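Local coordinates for protein ribonucleoside-diphosphate reductase subunit beta (Bacillus halodurans C-125, PDB 2RCC) that probably serves as the iron-binding small subunit of a class I ribonucleotide reductase, which converts ribonucleoside diphosphates into deoxyribonucleotides for DNA synthesis, at residues 53-58 / 122-128; 111-115 / 223-227. All coordinates share one frame; numbering follows the deposited sequence. Where two conformers were deposited one is given.

Interaction 1: residues 53-58 / 122-128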
loop_
_atom_site.group_PDB
_atom_site.type_symbol
_atom_site.label_atom_id
_atom_site.label_comp_id
_atom_site.label_asym_id
_atom_site.label_seq_id
_atom_site.Cartn_x
_atom_site.Cartn_y
_atom_site.Cartn_z
ATOM N N TRP A 53 13.480 2.815 1.365
ATOM C CA TRP A 53 14.678 1.986 1.479
ATOM C C TRP A 53 14.284 0.546 1.169
ATOM O O TRP A 53 13.116 0.194 1.252
ATOM C CB TRP A 53 15.319 2.073 2.902
ATOM C CG TRP A 53 14.464 1.515 3.978
ATOM C CD1 TRP A 53 13.481 2.177 4.643
ATOM C CD2 TRP A 53 14.438 0.163 4.480
ATOM N NE1 TRP A 53 12.851 1.337 5.513
ATOM C CE2 TRP A 53 13.416 0.099 5.444
ATOM C CE3 TRP A 53 15.187 -0.993 4.219
ATOM C CZ2 TRP A 53 13.137 -1.044 6.153
ATOM C CZ3 TRP A 53 14.898 -2.152 4.949
ATOM C CH2 TRP A 53 13.865 -2.166 5.872
ATOM N N THR A 54 15.245 -0.272 0.768
ATOM C CA THR A 54 14.993 -1.695 0.611
ATOM C C THR A 54 16.189 -2.422 1.193
ATOM O O THR A 54 17.279 -1.877 1.261
ATOM C CB THR A 54 14.760 -2.195 -0.875
ATOM O OG1 THR A 54 16.005 -2.345 -1.547
ATOM C CG2 THR A 54 13.794 -1.276 -1.621
ATOM N N PRO A 55 15.997 -3.662 1.609
ATOM C CA PRO A 55 17.177 -4.375 2.144
ATOM C C PRO A 55 18.294 -4.648 1.137
ATOM O O PRO A 55 19.414 -4.877 1.539
ATOM C CB PRO A 55 16.573 -5.674 2.671
ATOM C CG PRO A 55 15.325 -5.844 1.903
ATOM C CD PRO A 55 14.779 -4.484 1.676
ATOM N N PHE A 56 18.011 -4.544 -0.160
ATOM C CA PHE A 56 18.990 -4.807 -1.181
ATOM C C PHE A 56 20.101 -3.769 -1.275
ATOM O O PHE A 56 21.096 -4.033 -1.920
ATOM C CB PHE A 56 18.301 -5.017 -2.555
ATOM C CG PHE A 56 17.309 -6.149 -2.543
ATOM C CD1 PHE A 56 17.739 -7.460 -2.545
ATOM C CD2 PHE A 56 15.942 -5.902 -2.453
ATOM C CE1 PHE A 56 16.823 -8.527 -2.501
ATOM C CE2 PHE A 56 15.028 -6.956 -2.412
ATOM C CZ PHE A 56 15.479 -8.277 -2.440
ATOM N N GLU A 57 19.933 -2.613 -0.650
ATOM C CA GLU A 57 20.947 -1.587 -0.599
ATOM C C GLU A 57 21.942 -1.849 0.568
ATOM O O GLU A 57 22.946 -1.164 0.662
ATOM C CB GLU A 57 20.268 -0.194 -0.446
ATOM C CG GLU A 57 19.803 0.207 0.991
ATOM C CD GLU A 57 18.826 1.417 1.046
ATOM O OE1 GLU A 57 17.816 1.478 0.276
ATOM O OE2 GLU A 57 19.065 2.298 1.906
ATOM N N ILE A 58 21.669 -2.845 1.423
ATOM C CA ILE A 58 22.494 -3.150 2.607
ATOM C C ILE A 58 23.307 -4.436 2.407
ATOM O O ILE A 58 22.751 -5.520 2.199
ATOM C CB ILE A 58 21.598 -3.225 3.843
ATOM C CG1 ILE A 58 21.062 -1.812 4.136
ATOM C CG2 ILE A 58 22.376 -3.778 5.046
ATOM C CD1 ILE A 58 20.008 -1.770 5.156
ATOM N N HIS A 122 9.491 -4.832 5.452
ATOM C CA HIS A 122 10.047 -5.178 6.775
ATOM C C HIS A 122 10.158 -6.697 6.909
ATOM O O HIS A 122 11.208 -7.209 7.274
ATOM C CB HIS A 122 9.235 -4.615 7.955
ATOM C CG HIS A 122 9.138 -3.113 7.975
ATOM N ND1 HIS A 122 8.280 -2.425 8.807
ATOM C CD2 HIS A 122 9.768 -2.176 7.226
ATOM C CE1 HIS A 122 8.412 -1.127 8.596
ATOM N NE2 HIS A 122 9.324 -0.947 7.652
ATOM N N ASN A 123 9.098 -7.414 6.586
ATOM C CA ASN A 123 9.140 -8.874 6.684
ATOM C C ASN A 123 10.208 -9.518 5.786
ATOM O O ASN A 123 10.943 -10.426 6.221
ATOM C CB ASN A 123 7.775 -9.492 6.426
ATOM C CG ASN A 123 7.762 -10.992 6.727
ATOM O OD1 ASN A 123 7.891 -11.427 7.891
ATOM N ND2 ASN A 123 7.638 -11.786 5.680
ATOM N N GLN A 124 10.331 -9.036 4.560
ATOM C CA GLN A 124 11.370 -9.531 3.655
ATOM C C GLN A 124 12.813 -9.198 4.144
ATOM O O GLN A 124 13.754 -9.967 3.883
ATOM C CB GLN A 124 11.096 -9.033 2.228
ATOM C CG GLN A 124 12.119 -9.466 1.183
ATOM C CD GLN A 124 13.067 -8.373 0.781
ATOM O OE1 GLN A 124 12.683 -7.194 0.667
ATOM N NE2 GLN A 124 14.292 -8.762 0.455
ATOM N N SER A 125 12.970 -8.051 4.803
ATOM C CA SER A 125 14.243 -7.633 5.364
ATOM C C SER A 125 14.669 -8.574 6.497
ATOM O O SER A 125 15.845 -8.860 6.660
ATOM C CB SER A 125 14.160 -6.180 5.859
ATOM O OG SER A 125 13.781 -5.297 4.818
ATOM N N TYR A 126 13.708 -9.052 7.302
ATOM C CA TYR A 126 14.054 -9.997 8.363
ATOM C C TYR A 126 14.572 -11.322 7.752
ATOM O O TYR A 126 15.586 -11.864 8.197
ATOM C CB TYR A 126 12.895 -10.293 9.305
ATOM C CG TYR A 126 12.407 -9.113 10.105
ATOM C CD1 TYR A 126 13.269 -8.333 10.845
ATOM C CD2 TYR A 126 11.055 -8.788 10.129
ATOM C CE1 TYR A 126 12.798 -7.205 11.552
ATOM C CE2 TYR A 126 10.581 -7.708 10.839
ATOM C CZ TYR A 126 11.442 -6.925 11.561
ATOM O OH TYR A 126 10.935 -5.861 12.272
ATOM N N SER A 127 13.886 -11.823 6.744
ATOM C CA SER A 127 14.346 -13.003 6.004
ATOM C C SER A 127 15.693 -12.813 5.379
ATOM O O SER A 127 16.484 -13.723 5.353
ATOM C CB SER A 127 13.366 -13.392 4.888
ATOM O OG SER A 127 12.149 -13.786 5.482
ATOM N N TYR A 128 15.907 -11.648 4.797
ATOM C CA TYR A 128 17.177 -11.284 4.163
ATOM C C TYR A 128 18.380 -11.352 5.140
ATOM O O TYR A 128 19.467 -11.830 4.777
ATOM C CB TYR A 128 17.003 -9.883 3.566
ATOM C CG TYR A 128 18.167 -9.264 2.842
ATOM C CD1 TYR A 128 18.271 -9.330 1.439
ATOM C CD2 TYR A 128 19.107 -8.515 3.533
ATOM C CE1 TYR A 128 19.333 -8.713 0.769
ATOM C CE2 TYR A 128 20.181 -7.907 2.880
ATOM C CZ TYR A 128 20.287 -7.997 1.505
ATOM O OH TYR A 128 21.338 -7.351 0.859
#
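With CG of Y128 anti to the backbone N (chi1 -180°), the phenol leaves helix 106-133 and reaches across to the short 3-10 turn at 55-57. There Y128 OH donates to the carbonyl O of I58 at 2.7 Å, a bond lying 21° out of the carbonyl plane. One face of the same ring receives P55, whose CB stands 4.0 Å from the Y128 ring centroid in a CH-pi contact. F56 adds an offset edge-to-face pair, the edge of Y128 turned toward the face of F56 with the planes at 83°. The loop thus docks on one of the long helices of the ferritin-like helical bundle, and T54 shapes it through an ST turn in which its OG1 accepts from the backbone N of F56. The bent chain of Q124 lays its amide nearly parallel to the F56 ring, with NE2 3.2 Å from F56 CZ, while Q124 OE1 is hydrogen-bonded to Y45 of the second subunit. The six-membered ring of W53 meets the H122 ring rim to rim, CZ2 3.7 Å from H122 CD2; S125 OG, hydrogen-bonded to the carbonyl O of V121, lies obliquely against the same indole. Both W53 NE1 and H122 NE2, the latter on an iron ligand by similarity, hydrogen-bond to D219 OD2.

Interaction 2: residues 111-115 / 223-227; sequences LMSVL and HVYLF
L115 sets its branch carbon squarely over the imidazole of H223: CG is 3.5 Å from the H223 ring centroid and only 6° off the ring normal, a CH-pi contact made by a methine. The two methyls then diverge. L115 CD1 lies 3.9 Å from L226 CD2, whereas L115 CD2 presses against the F227 ring at 3.5 Å from F227 CZ. Leucine and histidine approach from opposite directions, and the H223 nitrogens are held by other residues, ND1 by E186 and NE2 by Q118. Helices 106-133 and 207-237 of the ferritin-like bundle run roughly antiparallel here, the axes of the two short segments 11.7 Å apart at closest approach and at an angle of 150°, a spacing bridged by leucine, selenomethionine and aromatic side chains. One turn before L115, L111 places CD1 4.1 Å from CD1 of L226, and L226 is further covered by W40. M112, a selenomethionine bent at both chi2 and chi3, curls its chain so that SE lies 4.0 Å from F227 CE1, a Met-aromatic contact in which SE sits obliquely to the ring. F227 also packs on helix 172-187, through I179 and V183 among others. H223 is, by similarity, a ligand of the second iron.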
loop_
_atom_site.group_PDB
_atom_site.type_symbol
_atom_site.label_atom_id
_atom_site.label_comp_id
_atom_site.label_asym_id
_atom_site.label_seq_id
_atom_site.Cartn_x
_atom_site.Cartn_y
_atom_site.Cartn_z
ATOM N N LEU A 111 -2.759 5.952 2.939
ATOM C CA LEU A 111 -1.640 5.801 3.884
ATOM C C LEU A 111 -1.594 4.374 4.450
ATOM O O LEU A 111 -0.529 3.836 4.678
ATOM C CB LEU A 111 -1.680 6.893 4.957
ATOM C CG LEU A 111 -1.383 8.344 4.563
ATOM C CD1 LEU A 111 -1.826 9.289 5.712
ATOM C CD2 LEU A 111 0.111 8.477 4.175
HETATM N N MSE A 112 -2.742 3.749 4.622
HETATM C CA MSE A 112 -2.776 2.333 5.054
HETATM C C MSE A 112 -2.170 1.424 3.989
HETATM O O MSE A 112 -1.490 0.467 4.326
HETATM C CB MSE A 112 -4.178 1.890 5.447
HETATM C CG MSE A 112 -4.758 2.543 6.679
HETATM SE SE MSE A 112 -3.665 2.406 8.269
HETATM C CE MSE A 112 -3.698 0.461 8.568
ATOM N N SER A 113 -2.361 1.760 2.709
ATOM C CA SER A 113 -1.717 1.035 1.621
ATOM C C SER A 113 -0.182 1.171 1.709
ATOM O O SER A 113 0.533 0.184 1.575
ATOM C CB SER A 113 -2.258 1.490 0.252
ATOM O OG SER A 113 -1.542 0.920 -0.804
ATOM N N VAL A 114 0.306 2.388 1.931
ATOM C CA VAL A 114 1.733 2.640 2.084
ATOM C C VAL A 114 2.237 1.850 3.312
ATOM O O VAL A 114 3.239 1.180 3.202
ATOM C CB VAL A 114 2.062 4.159 2.226
ATOM C CG1 VAL A 114 3.564 4.365 2.503
ATOM C CG2 VAL A 114 1.555 4.964 1.027
ATOM N N LEU A 115 1.485 1.807 4.412
ATOM C CA LEU A 115 1.904 1.045 5.617
ATOM C C LEU A 115 2.033 -0.446 5.336
ATOM O O LEU A 115 2.969 -1.108 5.799
ATOM C CB LEU A 115 0.924 1.180 6.837
ATOM C CG LEU A 115 1.272 2.228 7.875
ATOM C CD1 LEU A 115 1.247 3.616 7.267
ATOM C CD2 LEU A 115 0.399 2.178 9.122
ATOM N N HIS A 223 4.271 5.335 11.620
ATOM C CA HIS A 223 3.045 4.540 11.733
ATOM C C HIS A 223 2.374 4.894 13.056
ATOM O O HIS A 223 1.156 5.161 13.072
ATOM C CB HIS A 223 3.323 3.039 11.668
ATOM C CG HIS A 223 3.953 2.552 10.387
ATOM N ND1 HIS A 223 4.154 1.217 10.128
ATOM C CD2 HIS A 223 4.416 3.209 9.300
ATOM C CE1 HIS A 223 4.748 1.066 8.958
ATOM N NE2 HIS A 223 4.919 2.265 8.431
ATOM N N VAL A 224 3.147 4.938 14.155
ATOM C CA VAL A 224 2.600 5.336 15.473
ATOM C C VAL A 224 2.033 6.759 15.428
ATOM O O VAL A 224 1.003 7.017 15.992
ATOM C CB VAL A 224 3.663 5.255 16.612
ATOM C CG1 VAL A 224 3.108 5.827 17.907
ATOM C CG2 VAL A 224 4.125 3.808 16.816
ATOM N N TYR A 225 2.722 7.682 14.748
ATOM C CA TYR A 225 2.237 9.039 14.576
ATOM C C TYR A 225 0.851 9.011 13.879
ATOM O O TYR A 225 -0.076 9.671 14.348
ATOM C CB TYR A 225 3.266 9.875 13.799
ATOM C CG TYR A 225 2.833 11.245 13.380
ATOM C CD1 TYR A 225 2.908 12.337 14.249
ATOM C CD2 TYR A 225 2.370 11.471 12.090
ATOM C CE1 TYR A 225 2.504 13.593 13.843
ATOM C CE2 TYR A 225 1.959 12.701 11.700
ATOM C CZ TYR A 225 2.032 13.753 12.562
ATOM O OH TYR A 225 1.634 14.967 12.078
ATOM N N LEU A 226 0.706 8.210 12.829
ATOM C CA LEU A 226 -0.573 8.076 12.132
ATOM C C LEU A 226 -1.666 7.548 13.077
ATOM O O LEU A 226 -2.764 8.126 13.185
ATOM C CB LEU A 226 -0.447 7.138 10.936
ATOM C CG LEU A 226 -1.727 6.839 10.133
ATOM C CD1 LEU A 226 -2.386 8.100 9.638
ATOM C CD2 LEU A 226 -1.424 5.865 9.021
ATOM N N PHE A 227 -1.375 6.433 13.724
ATOM C CA PHE A 227 -2.371 5.836 14.632
ATOM C C PHE A 227 -2.757 6.721 15.821
ATOM O O PHE A 227 -3.922 6.759 16.211
ATOM C CB PHE A 227 -1.903 4.466 15.125
ATOM C CG PHE A 227 -1.698 3.440 14.025
ATOM C CD1 PHE A 227 -2.706 3.173 13.108
ATOM C CD2 PHE A 227 -0.518 2.657 13.986
ATOM C CE1 PHE A 227 -2.522 2.200 12.124
ATOM C CE2 PHE A 227 -0.337 1.699 13.009
ATOM C CZ PHE A 227 -1.326 1.476 12.078
#

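Both contacts draw on helix 106-133, interaction 1 toward its C-terminal part and interaction 2 nearer its start, with centres 19 Å apart. They converge on the predicted di-iron site: H122 of interaction 1 and H223 of interaction 2 pack with their CE1 atoms 4.3 Å apart, and the side chain of H122 lies about 4 Å, and that of H223 about 3 Å, from that of E119 (nearest atoms), expected by similarity to bind both irons. Helix 207-237 carries both H223 and D219 and thereby serves both contacts. Y126, the active-site residue by similarity, lies within segment 122-128 and packs on helix 72-87. Residues of both contacts also touch the second subunit.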